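Local structure of ADP-ribosylating toxin CARDS (Mycoplasma pneumoniae, 4TLV) at residues Gln321-Lys326 and Gln362-Thr367; Leu102-Gln107 and Arg547-Asn552. The protein transfers the ADP-ribosyl group of NAD(+) to multiple target proteins and causes vacuoles to form in the cytoplasm of mammalian cells. All coordinates share one frame; numbering follows the deposited sequence.

Overall arrangement
From the N terminus the chain first builds the mono-ADP-ribosyltransferase domain, where residues 102-107 end the helix 92-104. It then runs through D2, where contact 1 closes a short loop of 35 residues between 321-326 and 362-367, joining strand 323-325 to the start of strand 364-368 inside one beta-trefoil. Only in D3, the second trefoil, does the chain reach 547-552 and return to the helix end, so contact 2 closes a loop of 439 residues in which contact 1 is nested. Their centres lie about 36 Å apart, and they do not touch: contact 1 is buried within one domain, contact 2 joins two domains near the surface.

Contact 1 of 2, residues Gln321-Lys326 and Gln362-Thr367; sequences QRICLK and QKWKMT
The terminal methyl CD1 of Ile-323 sits over one face of the Trp-364 indole, 3.7 Å from the centroid of the five-membered ring, a CH-pi contact displaced toward the rim. Ile-323 has CG1 anti to its carbonyl carbon (chi1 -59°), and an extended chi2 of 164° carries CD1 out to the ring. The unbranched Met-366 reaches in from two residues further on, its CE lying 3.8 Å from Ile-323 CD1, so a flexible thioether chain fills the flank of a branched one; Trp-317 touches both. At the indole edge, in the ring plane, water 1 accepts a weak bond from Trp-364 NE1, whose protein partner is Leu-337 O. The same water accepts from Ile-323 N and can donate to Gln-362 O (2.7 Å from the water), though it has more acceptors in reach than protons.

Gln-321 grips the backbone of Trp-364 twice. Its backbone O accepts from Trp-364 N at 2.9 Å, while its side chain, extended beyond CG, brings NE2 to Trp-364 O at 3.1 Å. That second bond is fairly straight at hydrogen (162°), yet NE2 approaches from above the carbonyl plane. An amide suits this place because NE2 carries two hydrogens, one for Trp-364 O and one for Glu-381. Alongside, Arg-322 and Gln-362 point the same way, and Arg-322 CD lies 3.7 Å from Gln-362 OE1; the guanidinium is salt-bridged to Asp-318, and the Gln-362 amide is bonded to Val-354 and Ala-356. Such a buried, water-bridged junction between a short hairpin and a neighbouring strand belongs to the interior of the D2 beta-trefoil.

Contact 2 of 2, residues Leu102-Gln107 and Arg547-Asn552; sequences LMRQRQ and RCYADN
Two successive bends, at chi2 and chi3 (-57°), fold the Arg-104 side chain so that its guanidinium lies against the Tyr-549 ring, while Arg-547, extended from CG to NE, reaches across to the amide of Gln-105. The contact joins a helix C-terminus to a strand end: residues 102-107 finish helix 92-104 of the mono-ADP-ribosyltransferase domain in a Schellman motif, with Arg-106 at positive phi, and residues 547-552 leave strand 543-548 of the D3 beta-trefoil.

The Arg-104 guanidinium and the Tyr-549 ring are inclined by 28° and overlap in an offset, roughly face-to-face way, Tyr-549 CD2 lying over the guanidinium centre, 3.6 Å from Arg-104 CZ. Arginine suits this place because its several N-H groups point in different directions: NH2 donates to Tyr-549 O at 3.0 Å, nearly within the guanidinium plane, NH1 donates to Gln-119 of its own domain, and NE donates to water 2. The tyrosine hydroxyl is bonded to Ser-480, which anchors the far end of the ring within D3.

Gln-105 and Arg-547 stack as flat groups, Gln-105 OE1 lying over the guanidinium centre, 3.7 Å from Arg-547 CZ. Asp-531 is shared by the two: one carboxylate oxygen forms a salt bridge with Arg-547 NH1, the other accepts from Gln-105 NE2, which also donates to Asp-101.

Asn-552 offers an amide that can serve as donor and acceptor at once. Its OD1 lies 2.9 Å from water 2, which also reaches Tyr-549 O and has more acceptors around it than protons to give. OD1 is also bonded to Tyr-527 OH, while Asn-552 ND2 donates to the Arg-104 backbone O at 3.1 Å, with an angle of 157° at the hydrogen.

Contact 1 of 2, residues Gln321-Lys326 and Gln362-Thr367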
loop_
_atom_site.group_PDB
_atom_site.type_symbol
_atom_site.label_atom_id
_atom_site.label_comp_id
_atom_site.label_asym_id
_atom_site.label_seq_id
_atom_site.Cartn_x
_atom_site.Cartn_y
_atom_site.Cartn_z
ATOM N N GLN A 321 1.453 -5.129 -4.272
ATOM C CA GLN A 321 0.849 -5.948 -5.330
ATOM C C GLN A 321 0.959 -5.369 -6.746
ATOM O O GLN A 321 0.274 -5.840 -7.655
ATOM C CB GLN A 321 -0.624 -6.292 -5.017
ATOM C CG GLN A 321 -0.822 -7.123 -3.760
ATOM C CD GLN A 321 -2.278 -7.553 -3.555
ATOM O OE1 GLN A 321 -2.918 -6.996 -2.543
ATOM N NE2 GLN A 321 -2.821 -8.369 -4.318
ATOM N N ARG A 322 1.824 -4.373 -6.943
ATOM C CA ARG A 322 1.918 -3.716 -8.236
ATOM C C ARG A 322 2.942 -4.413 -9.105
ATOM O O ARG A 322 3.959 -4.901 -8.616
ATOM C CB ARG A 322 2.314 -2.251 -8.074
ATOM C CG ARG A 322 1.400 -1.462 -7.116
ATOM C CD ARG A 322 1.926 -0.021 -6.951
ATOM N NE ARG A 322 3.214 0.016 -6.270
ATOM C CZ ARG A 322 3.758 1.128 -5.778
ATOM N NH1 ARG A 322 3.114 2.283 -5.896
ATOM N NH2 ARG A 322 4.965 1.099 -5.197
ATOM N N ILE A 323 2.673 -4.468 -10.398
ATOM C CA ILE A 323 3.693 -4.925 -11.336
ATOM C C ILE A 323 4.286 -3.680 -11.991
ATOM O O ILE A 323 3.606 -3.005 -12.769
ATOM C CB ILE A 323 3.075 -5.852 -12.415
ATOM C CG1 ILE A 323 2.419 -7.061 -11.749
ATOM C CG2 ILE A 323 4.137 -6.283 -13.423
ATOM C CD1 ILE A 323 1.443 -7.823 -12.669
ATOM N N CYS A 324 5.535 -3.358 -11.659
ATOM C CA CYS A 324 6.144 -2.098 -12.074
ATOM C C CYS A 324 7.247 -2.315 -13.097
ATOM O O CYS A 324 7.972 -3.315 -13.026
ATOM C CB CYS A 324 6.787 -1.385 -10.883
ATOM S SG CYS A 324 5.755 -1.138 -9.441
ATOM N N LEU A 325 7.392 -1.361 -14.021
ATOM C CA LEU A 325 8.556 -1.300 -14.904
ATOM C C LEU A 325 9.760 -0.944 -14.054
ATOM O O LEU A 325 9.650 -0.126 -13.144
ATOM C CB LEU A 325 8.399 -0.203 -15.950
ATOM C CG LEU A 325 7.946 -0.553 -17.357
ATOM C CD1 LEU A 325 7.997 0.706 -18.252
ATOM C CD2 LEU A 325 8.799 -1.682 -17.944
ATOM N N LYS A 326 10.911 -1.534 -14.360
ATOM C CA LYS A 326 12.109 -1.311 -13.566
ATOM C C LYS A 326 12.527 0.155 -13.491
ATOM O O LYS A 326 12.795 0.658 -12.403
ATOM C CB LYS A 326 13.288 -2.144 -14.097
ATOM C CG LYS A 326 14.632 -1.822 -13.433
ATOM C CD LYS A 326 15.768 -2.582 -14.134
ATOM C CE LYS A 326 17.132 -2.146 -13.648
ATOM N NZ LYS A 326 17.279 -2.394 -12.197
ATOM N N GLN A 362 -4.205 -1.176 -9.814
ATOM C CA GLN A 362 -2.812 -1.591 -10.029
ATOM C C GLN A 362 -2.412 -2.801 -9.182
ATOM O O GLN A 362 -1.236 -3.169 -9.142
ATOM C CB GLN A 362 -1.828 -0.440 -9.746
ATOM C CG GLN A 362 -2.048 0.833 -10.573
ATOM C CD GLN A 362 -1.128 1.973 -10.142
ATOM O OE1 GLN A 362 -0.266 1.807 -9.280
ATOM N NE2 GLN A 362 -1.304 3.135 -10.750
ATOM N N LYS A 363 -3.366 -3.421 -8.497
ATOM C CA LYS A 363 -3.038 -4.557 -7.643
ATOM C C LYS A 363 -3.343 -5.901 -8.314
ATOM O O LYS A 363 -4.413 -6.086 -8.904
ATOM C CB LYS A 363 -3.727 -4.431 -6.283
ATOM C CG LYS A 363 -3.305 -3.148 -5.514
ATOM C CD LYS A 363 -3.809 -3.203 -4.070
ATOM C CE LYS A 363 -3.496 -1.917 -3.296
ATOM N NZ LYS A 363 -2.029 -1.521 -3.372
ATOM N N TRP A 364 -2.391 -6.826 -8.199
ATOM C CA TRP A 364 -2.429 -8.115 -8.899
ATOM C C TRP A 364 -2.094 -9.243 -7.939
ATOM O O TRP A 364 -1.324 -9.046 -7.001
ATOM C CB TRP A 364 -1.393 -8.127 -10.024
ATOM C CG TRP A 364 -1.603 -7.018 -11.025
ATOM C CD1 TRP A 364 -1.015 -5.774 -11.024
ATOM C CD2 TRP A 364 -2.478 -7.049 -12.157
ATOM N NE1 TRP A 364 -1.474 -5.042 -12.088
ATOM C CE2 TRP A 364 -2.365 -5.803 -12.807
ATOM C CE3 TRP A 364 -3.338 -8.023 -12.696
ATOM C CZ2 TRP A 364 -3.093 -5.490 -13.970
ATOM C CZ3 TRP A 364 -4.054 -7.715 -13.868
ATOM C CH2 TRP A 364 -3.921 -6.464 -14.487
ATOM N N LYS A 365 -2.673 -10.416 -8.171
ATOM C CA LYS A 365 -2.339 -11.615 -7.398
ATOM C C LYS A 365 -1.735 -12.597 -8.374
ATOM O O LYS A 365 -2.115 -12.607 -9.545
ATOM C CB LYS A 365 -3.600 -12.263 -6.807
ATOM C CG LYS A 365 -4.218 -11.574 -5.601
ATOM C CD LYS A 365 -5.622 -12.169 -5.330
ATOM C CE LYS A 365 -6.467 -12.088 -6.604
ATOM N NZ LYS A 365 -7.878 -12.551 -6.458
ATOM N N MET A 366 -0.799 -13.420 -7.906
ATOM C CA MET A 366 -0.211 -14.457 -8.748
ATOM C C MET A 366 -0.309 -15.798 -8.041
ATOM O O MET A 366 0.314 -16.010 -7.003
ATOM C CB MET A 366 1.234 -14.133 -9.068
ATOM C CG MET A 366 1.381 -12.772 -9.751
ATOM S SD MET A 366 2.976 -12.607 -10.508
ATOM C CE MET A 366 2.933 -10.871 -10.960
ATOM N N THR A 367 -1.091 -16.703 -8.603
ATOM C CA THR A 367 -1.422 -17.928 -7.875
ATOM C C THR A 367 -1.010 -19.173 -8.665
ATOM O O THR A 367 -1.370 -19.318 -9.834
ATOM C CB THR A 367 -2.929 -17.974 -7.555
ATOM O OG1 THR A 367 -3.666 -18.036 -8.775
ATOM C CG2 THR A 367 -3.353 -16.716 -6.836
HETATM O O HOH W 1 0.568 -2.740 -11.158
#

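Contact 2 of 2, residues Leu102-Gln107 and Arg547-Asn552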
loop_
_atom_site.group_PDB
_atom_site.type_symbol
_atom_site.label_atom_id
_atom_site.label_comp_id
_atom_site.label_asym_id
_atom_site.label_seq_id
_atom_site.Cartn_x
_atom_site.Cartn_y
_atom_site.Cartn_z
ATOM N N LEU A 102 -0.796 16.319 14.506
ATOM C CA LEU A 102 -0.710 16.893 15.846
ATOM C C LEU A 102 0.705 17.406 16.164
ATOM O O LEU A 102 0.863 18.495 16.717
ATOM C CB LEU A 102 -1.186 15.898 16.898
ATOM C CG LEU A 102 -2.669 15.507 16.765
ATOM C CD1 LEU A 102 -2.966 14.330 17.631
ATOM C CD2 LEU A 102 -3.585 16.684 17.103
ATOM N N MET A 103 1.727 16.626 15.820
ATOM C CA MET A 103 3.108 17.046 16.028
ATOM C C MET A 103 3.461 18.315 15.253
ATOM O O MET A 103 4.126 19.196 15.788
ATOM C CB MET A 103 4.095 15.913 15.710
ATOM C CG MET A 103 3.986 14.747 16.688
ATOM S SD MET A 103 5.298 13.535 16.460
ATOM C CE MET A 103 5.200 13.270 14.694
ATOM N N ARG A 104 3.021 18.421 14.000
ATOM C CA ARG A 104 3.337 19.613 13.219
ATOM C C ARG A 104 2.596 20.840 13.757
ATOM O O ARG A 104 3.089 21.957 13.641
ATOM C CB ARG A 104 2.989 19.444 11.739
ATOM C CG ARG A 104 3.778 18.361 11.001
ATOM C CD ARG A 104 5.293 18.445 11.216
ATOM N NE ARG A 104 5.892 19.734 10.831
ATOM C CZ ARG A 104 7.197 19.989 10.896
ATOM N NH1 ARG A 104 8.032 19.051 11.309
ATOM N NH2 ARG A 104 7.674 21.181 10.545
ATOM N N GLN A 105 1.400 20.634 14.309
ATOM C CA GLN A 105 0.608 21.750 14.834
ATOM C C GLN A 105 1.004 22.046 16.277
ATOM O O GLN A 105 0.424 22.921 16.913
ATOM C CB GLN A 105 -0.904 21.463 14.745
ATOM C CG GLN A 105 -1.444 21.274 13.320
ATOM C CD GLN A 105 -2.927 21.612 13.197
ATOM O OE1 GLN A 105 -3.337 22.740 13.478
ATOM N NE2 GLN A 105 -3.734 20.642 12.763
ATOM N N ARG A 106 1.971 21.291 16.792
ATOM C CA ARG A 106 2.502 21.471 18.144
ATOM C C ARG A 106 1.503 21.160 19.273
ATOM O O ARG A 106 1.397 21.900 20.254
ATOM C CB ARG A 106 3.100 22.884 18.290
ATOM C CG ARG A 106 4.237 23.140 17.301
ATOM C CD ARG A 106 4.572 24.625 17.156
ATOM N NE ARG A 106 5.716 24.821 16.267
ATOM C CZ ARG A 106 6.902 24.240 16.443
ATOM N NH1 ARG A 106 7.098 23.424 17.477
ATOM N NH2 ARG A 106 7.897 24.470 15.589
ATOM N N GLN A 107 0.799 20.040 19.152
ATOM C CA GLN A 107 -0.210 19.669 20.138
ATOM C C GLN A 107 0.154 18.360 20.801
ATOM O O GLN A 107 -0.706 17.573 21.194
ATOM C CB GLN A 107 -1.589 19.604 19.476
ATOM C CG GLN A 107 -1.978 20.934 18.828
ATOM C CD GLN A 107 -3.189 20.843 17.908
ATOM O OE1 GLN A 107 -3.859 19.815 17.841
ATOM N NE2 GLN A 107 -3.476 21.931 17.198
ATOM N N ARG A 547 -1.724 21.744 5.321
ATOM C CA ARG A 547 -0.796 22.757 5.817
ATOM C C ARG A 547 0.635 22.445 5.397
ATOM O O ARG A 547 0.999 21.286 5.200
ATOM C CB ARG A 547 -0.861 22.846 7.339
ATOM C CG ARG A 547 -2.180 23.414 7.861
ATOM C CD ARG A 547 -2.181 23.576 9.378
ATOM N NE ARG A 547 -3.411 24.239 9.820
ATOM C CZ ARG A 547 -4.558 23.614 10.056
ATOM N NH1 ARG A 547 -4.649 22.295 9.900
ATOM N NH2 ARG A 547 -5.617 24.306 10.453
ATOM N N CYS A 548 1.449 23.486 5.293
ATOM C CA CYS A 548 2.842 23.348 4.903
ATOM C C CYS A 548 3.715 23.137 6.147
ATOM O O CYS A 548 3.500 23.778 7.178
ATOM C CB CYS A 548 3.263 24.606 4.125
ATOM S SG CYS A 548 4.991 24.686 3.683
ATOM N N TYR A 549 4.688 22.233 6.068
ATOM C CA TYR A 549 5.602 22.010 7.191
ATOM C C TYR A 549 6.315 23.285 7.649
ATOM O O TYR A 549 6.611 23.439 8.833
ATOM C CB TYR A 549 6.723 21.042 6.817
ATOM C CG TYR A 549 6.450 19.540 6.898
ATOM C CD1 TYR A 549 5.361 18.960 6.263
ATOM C CD2 TYR A 549 7.355 18.707 7.539
ATOM C CE1 TYR A 549 5.157 17.562 6.305
ATOM C CE2 TYR A 549 7.165 17.326 7.590
ATOM C CZ TYR A 549 6.056 16.767 6.971
ATOM O OH TYR A 549 5.897 15.395 6.999
ATOM N N ALA A 550 6.664 24.149 6.702
ATOM C CA ALA A 550 7.564 25.273 7.002
ATOM C C ALA A 550 7.113 26.094 8.214
ATOM O O ALA A 550 7.880 26.290 9.153
ATOM C CB ALA A 550 7.744 26.174 5.776
ATOM N N ASP A 551 5.875 26.566 8.186
ATOM C CA ASP A 551 5.367 27.417 9.260
ATOM C C ASP A 551 3.857 27.261 9.379
ATOM O O ASP A 551 3.155 28.196 9.771
ATOM C CB ASP A 551 5.741 28.892 9.003
ATOM C CG ASP A 551 5.626 29.762 10.259
ATOM O OD1 ASP A 551 5.665 29.218 11.387
ATOM O OD2 ASP A 551 5.500 30.997 10.114
ATOM N N ASN A 552 3.358 26.075 9.027
ATOM C CA ASN A 552 1.925 25.776 9.100
ATOM C C ASN A 552 1.022 26.672 8.273
ATOM O O ASN A 552 -0.145 26.871 8.609
ATOM C CB ASN A 552 1.451 25.712 10.549
ATOM C CG ASN A 552 2.032 24.543 11.265
ATOM O OD1 ASN A 552 2.223 23.489 10.656
ATOM N ND2 ASN A 552 2.348 24.707 12.549
HETATM O O HOH W 2 4.889 22.340 10.910
#